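Local structure of FAD-binding PCMH-type domain-containing protein (Gibberella zeae, 6YJO) at residues A138-G143 against V165-H170. The protein binds covalently linked FAD and probably acts as an oxygen-dependent oxidoreductase that oxidises oligosaccharides. Residues are numbered along the deposited sequence; the frame is centred on the assembly and turned at random.
Sequences AGARLG and VGIAGH. With FAD (flavin-adenine dinucleotide), chain C.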
ATOM      1  N   ALA A 138      13.563  -5.809  -6.164  1.00 44.54           N
ATOM      2  CA  ALA A 138      12.110  -5.697  -6.186  1.00 42.03           C
ATOM      3  C   ALA A 138      11.403  -6.705  -5.286  1.00 42.83           C
ATOM      4  O   ALA A 138      10.210  -6.530  -5.015  1.00 41.65           O
ATOM      5  CB  ALA A 138      11.623  -5.847  -7.625  1.00 40.09           C
ATOM      6  N   GLY A 139      12.094  -7.733  -4.806  1.00 45.23           N
ATOM      7  CA  GLY A 139      11.494  -8.749  -3.972  1.00 47.96           C
ATOM      8  C   GLY A 139      11.673  -8.565  -2.486  1.00 50.27           C
ATOM      9  O   GLY A 139      11.112  -9.345  -1.710  1.00 52.85           O
ATOM     10  N   ALA A 140      12.443  -7.570  -2.058  1.00 48.72           N
ATOM     11  CA  ALA A 140      12.631  -7.346  -0.634  1.00 46.65           C
ATOM     12  C   ALA A 140      11.301  -7.009   0.027  1.00 43.76           C
ATOM     13  O   ALA A 140      10.481  -6.268  -0.522  1.00 40.83           O
ATOM     14  CB  ALA A 140      13.637  -6.218  -0.396  1.00 46.26           C
ATOM     15  N   ARG A 141      11.083  -7.573   1.208  1.00 44.99           N
ATOM     16  CA  ARG A 141       9.929  -7.235   2.023  1.00 44.67           C
ATOM     17  C   ARG A 141      10.282  -6.081   2.955  1.00 44.65           C
ATOM     18  O   ARG A 141      11.446  -5.884   3.313  1.00 45.17           O
ATOM     19  CB  ARG A 141       9.460  -8.465   2.808  1.00 45.33           C
ATOM     20  CG  ARG A 141       8.741  -9.477   1.917  1.00 47.25           C
ATOM     21  CD  ARG A 141       8.708 -10.897   2.483  1.00 50.67           C
ATOM     22  NE  ARG A 141       8.410 -11.869   1.431  1.00 50.02           N
ATOM     23  CZ  ARG A 141       7.201 -12.076   0.919  1.00 48.72           C
ATOM     24  NH1 ARG A 141       6.160 -11.384   1.361  1.00 47.67           N
ATOM     25  NH2 ARG A 141       7.034 -12.975  -0.043  1.00 48.82           N
ATOM     26  N   LEU A 142       9.260  -5.310   3.333  1.00 43.67           N
ATOM     27  CA  LEU A 142       9.490  -4.056   4.046  1.00 44.08           C
ATOM     28  C   LEU A 142      10.358  -4.260   5.281  1.00 45.13           C
ATOM     29  O   LEU A 142      11.243  -3.446   5.568  1.00 45.20           O
ATOM     30  CB  LEU A 142       8.152  -3.428   4.442  1.00 44.35           C
ATOM     31  CG  LEU A 142       7.233  -2.950   3.317  1.00 43.67           C
ATOM     32  CD1 LEU A 142       6.058  -2.199   3.917  1.00 43.20           C
ATOM     33  CD2 LEU A 142       7.981  -2.084   2.315  1.00 43.36           C
ATOM     34  N   GLY A 143      10.122  -5.339   6.026  1.00 45.71           N
ATOM     35  CA  GLY A 143      10.883  -5.552   7.243  1.00 47.93           C
ATOM     36  C   GLY A 143      12.322  -5.937   6.976  1.00 48.62           C
ATOM     37  O   GLY A 143      13.211  -5.614   7.769  1.00 48.16           O
ATOM     38  N   VAL A 165       5.021  -7.146   3.729  1.00 44.96           N
ATOM     39  CA  VAL A 165       4.634  -6.524   2.470  1.00 42.27           C
ATOM     40  C   VAL A 165       5.853  -6.395   1.567  1.00 41.08           C
ATOM     41  O   VAL A 165       6.966  -6.103   2.025  1.00 39.39           O
ATOM     42  CB  VAL A 165       3.979  -5.160   2.746  1.00 39.90           C
ATOM     43  CG1 VAL A 165       3.960  -4.292   1.502  1.00 39.04           C
ATOM     44  CG2 VAL A 165       2.566  -5.366   3.287  1.00 38.90           C
ATOM     45  N   GLY A 166       5.651  -6.640   0.271  1.00 40.61           N
ATOM     46  CA  GLY A 166       6.730  -6.502  -0.687  1.00 40.97           C
ATOM     47  C   GLY A 166       6.969  -5.050  -1.064  1.00 41.11           C
ATOM     48  O   GLY A 166       6.048  -4.237  -1.134  1.00 39.99           O
ATOM     49  N   ILE A 167       8.241  -4.724  -1.308  1.00 42.47           N
ATOM     50  CA  ILE A 167       8.609  -3.336  -1.571  1.00 41.70           C
ATOM     51  C   ILE A 167       8.027  -2.866  -2.897  1.00 41.59           C
ATOM     52  O   ILE A 167       7.618  -1.707  -3.031  1.00 41.81           O
ATOM     53  CB  ILE A 167      10.141  -3.172  -1.535  1.00 41.79           C
ATOM     54  CG1 ILE A 167      10.532  -1.691  -1.626  1.00 41.88           C
ATOM     55  CG2 ILE A 167      10.803  -3.947  -2.666  1.00 41.51           C
ATOM     56  CD1 ILE A 167      10.050  -0.852  -0.451  1.00 41.70           C
ATOM     57  N   ALA A 168       7.980  -3.751  -3.896  1.00 40.67           N
ATOM     58  CA  ALA A 168       7.546  -3.346  -5.230  1.00 37.87           C
ATOM     59  C   ALA A 168       6.102  -2.860  -5.217  1.00 37.62           C
ATOM     60  O   ALA A 168       5.815  -1.714  -5.579  1.00 38.51           O
ATOM     61  CB  ALA A 168       7.720  -4.509  -6.206  1.00 37.32           C
ATOM     62  N   GLY A 169       5.174  -3.723  -4.803  1.00 37.63           N
ATOM     63  CA  GLY A 169       3.776  -3.329  -4.769  1.00 37.58           C
ATOM     64  C   GLY A 169       3.511  -2.169  -3.832  1.00 39.83           C
ATOM     65  O   GLY A 169       2.655  -1.325  -4.107  1.00 42.59           O
ATOM     66  N   HIS A 170       4.243  -2.107  -2.721  1.00 39.11           N
ATOM     67  CA  HIS A 170       4.042  -1.049  -1.738  1.00 37.58           C
ATOM     68  C   HIS A 170       4.408   0.318  -2.313  1.00 35.02           C
ATOM     69  O   HIS A 170       3.625   1.272  -2.227  1.00 33.86           O
ATOM     70  CB  HIS A 170       4.877  -1.366  -0.499  1.00 38.94           C
ATOM     71  CG  HIS A 170       4.532  -0.543   0.704  1.00 41.57           C
ATOM     72  ND1 HIS A 170       3.300  -0.597   1.318  1.00 41.30           N
ATOM     73  CD2 HIS A 170       5.269   0.339   1.416  1.00 40.93           C
ATOM     74  CE1 HIS A 170       3.291   0.221   2.356  1.00 41.91           C
ATOM     75  NE2 HIS A 170       4.474   0.803   2.436  1.00 41.63           N
TER
HETATM   76  PA  FAD C 601       1.889  -8.125  -4.576  1.00 43.29           P
HETATM   77  O1A FAD C 601       0.619  -8.883  -4.671  1.00 39.29           O
HETATM   78  O2A FAD C 601       3.147  -8.968  -4.839  1.00 39.92           O
HETATM   79  O5B FAD C 601       1.866  -6.870  -5.530  1.00 37.36           O
HETATM   80  C5B FAD C 601       0.744  -5.963  -5.548  1.00 39.79           C
HETATM   81  C4B FAD C 601       0.722  -5.228  -6.860  1.00 40.18           C
HETATM   82  O4B FAD C 601       2.071  -4.834  -7.213  1.00 40.72           O
HETATM   83  C3B FAD C 601       0.202  -6.046  -8.039  1.00 39.73           C
HETATM   84  O3B FAD C 601      -0.485  -5.216  -8.968  1.00 38.80           O
HETATM   85  C2B FAD C 601       1.491  -6.616  -8.629  1.00 40.13           C
HETATM   86  O2B FAD C 601       1.351  -6.947 -10.002  1.00 41.63           O
HETATM   87  C1B FAD C 601       2.433  -5.430  -8.445  1.00 39.56           C
HETATM   88  N9A FAD C 601       3.848  -5.791  -8.406  1.00 39.82           N
HETATM   89  C8A FAD C 601       4.492  -6.568  -7.477  1.00 39.23           C
HETATM   90  N7A FAD C 601       5.772  -6.731  -7.707  1.00 38.51           N
HETATM   91  C5A FAD C 601       5.988  -6.010  -8.876  1.00 39.87           C
HETATM   92  C6A FAD C 601       7.141  -5.783  -9.646  1.00 37.62           C
HETATM   93  N6A FAD C 601       8.348  -6.276  -9.354  1.00 39.13           N
HETATM   94  N1A FAD C 601       7.009  -5.018 -10.753  1.00 37.40           N
HETATM   95  C2A FAD C 601       5.808  -4.520 -11.052  1.00 38.04           C
HETATM   96  N3A FAD C 601       4.653  -4.666 -10.401  1.00 39.01           N
HETATM   97  C4A FAD C 601       4.811  -5.432  -9.311  1.00 38.83           C
HETATM   98  N1  FAD C 601      -0.349  -0.416   2.776  1.00 47.15           N
HETATM   99  C2  FAD C 601      -0.081   0.803   3.331  1.00 49.70           C
HETATM  100  O2  FAD C 601      -0.067   1.835   2.651  1.00 50.98           O
HETATM  101  N3  FAD C 601       0.183   0.896   4.689  1.00 50.07           N
HETATM  102  C4  FAD C 601       0.206  -0.154   5.585  1.00 49.02           C
HETATM  103  O4  FAD C 601       0.453   0.047   6.773  1.00 49.56           O
HETATM  104  C4X FAD C 601      -0.079  -1.443   4.985  1.00 47.28           C
HETATM  105  N5  FAD C 601      -0.078  -2.492   5.758  1.00 45.69           N
HETATM  106  C5X FAD C 601      -0.345  -3.723   5.180  1.00 42.30           C
HETATM  107  C6  FAD C 601      -0.381  -4.855   5.986  1.00 37.51           C
HETATM  108  C7  FAD C 601      -0.615  -6.116   5.454  1.00 37.26           C
HETATM  109  C7M FAD C 601      -0.618  -7.316   6.365  1.00 34.56           C
HETATM  110  C8  FAD C 601      -0.896  -6.244   4.083  1.00 35.79           C
HETATM  111  C8M FAD C 601      -1.167  -7.589   3.466  1.00 33.94           C
HETATM  112  C9  FAD C 601      -0.887  -5.112   3.273  1.00 39.72           C
HETATM  113  C9A FAD C 601      -0.621  -3.859   3.811  1.00 41.22           C
HETATM  114  N10 FAD C 601      -0.599  -2.698   3.014  1.00 43.02           N
HETATM  115  C10 FAD C 601      -0.342  -1.472   3.569  1.00 45.77           C
HETATM  116  C1' FAD C 601      -0.910  -2.767   1.581  1.00 39.22           C
HETATM  117  C2' FAD C 601       0.315  -2.881   0.686  1.00 36.31           C
HETATM  118  O2' FAD C 601       0.943  -1.606   0.558  1.00 35.55           O
HETATM  119  C3' FAD C 601      -0.135  -3.355  -0.696  1.00 34.19           C
HETATM  120  O3' FAD C 601      -0.865  -4.567  -0.529  1.00 31.65           O
HETATM  121  C4' FAD C 601       1.003  -3.606  -1.682  1.00 33.37           C
HETATM  122  O4' FAD C 601       0.652  -3.109  -2.973  1.00 32.20           O
HETATM  123  C5' FAD C 601       1.324  -5.080  -1.773  1.00 33.29           C
HETATM  124  O5' FAD C 601       2.604  -5.247  -2.411  1.00 32.73           O
HETATM  125  P   FAD C 601       3.264  -6.663  -2.521  1.00 38.79           P
HETATM  126  O1P FAD C 601       4.412  -6.619  -3.534  1.00 32.24           O
HETATM  127  O2P FAD C 601       3.595  -7.161  -1.163  1.00 31.17           O
HETATM  128  O3P FAD C 601       2.037  -7.500  -3.127  1.00 35.27           O
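Leu-142 runs out alongside Val-165 and ends over the imidazole of His-170. Its CB starts near Val-165 O, and CG, anti to its own carbonyl carbon (chi1 -66°), comes closer to that oxygen. There the chain forks. CD1 packs on Val-165 CB at 3.8 Å. The same methyl makes a CH-pi contact with the face of the His-170 ring, 13° off the normal through its centroid. CD2 lies between Ile-167 CD1 and His-170 CD2, 3.7 Å from each.

The backbones hold this arrangement in place. Leu-142 N donates to Val-165 O (2.8 Å), and Ile-167 N donates to Ala-140 O, also 2.8 Å; together they straddle Arg-141 and Gly-166, each the N-cap of its helix. Farther back, Ala-138 O lies against Ile-167 CG2 and Ala-168 CB.

Segment 165-170 lines part of the FAD pocket. Gly-166 N donates to FAD O2P at 2.6 Å, and Gly-169 N makes a longer bond to O1P, so the first turn of the helix faces the pyrophosphate, where its dipole would probably favour the negative charge. With CG anti to its backbone N (chi1 -167°), His-170 brings ND1 to 2.7 Å from FAD O2', and NE2 is hydrogen-bonded to Gly-160 N, which fixes the ring beneath Leu-142. Val-165 CG2 reaches the isoalloxazine at C9, 3.5 Å away.

Thus the start of helix 142-152, just after strand 133-137, is joined to the start of the short helix 167-171 in the FAD-binding domain of this PCMH-type flavoprotein. Strand 226-236 packs against the contact, its Leu-230 touching both Ala-138 and Ile-167.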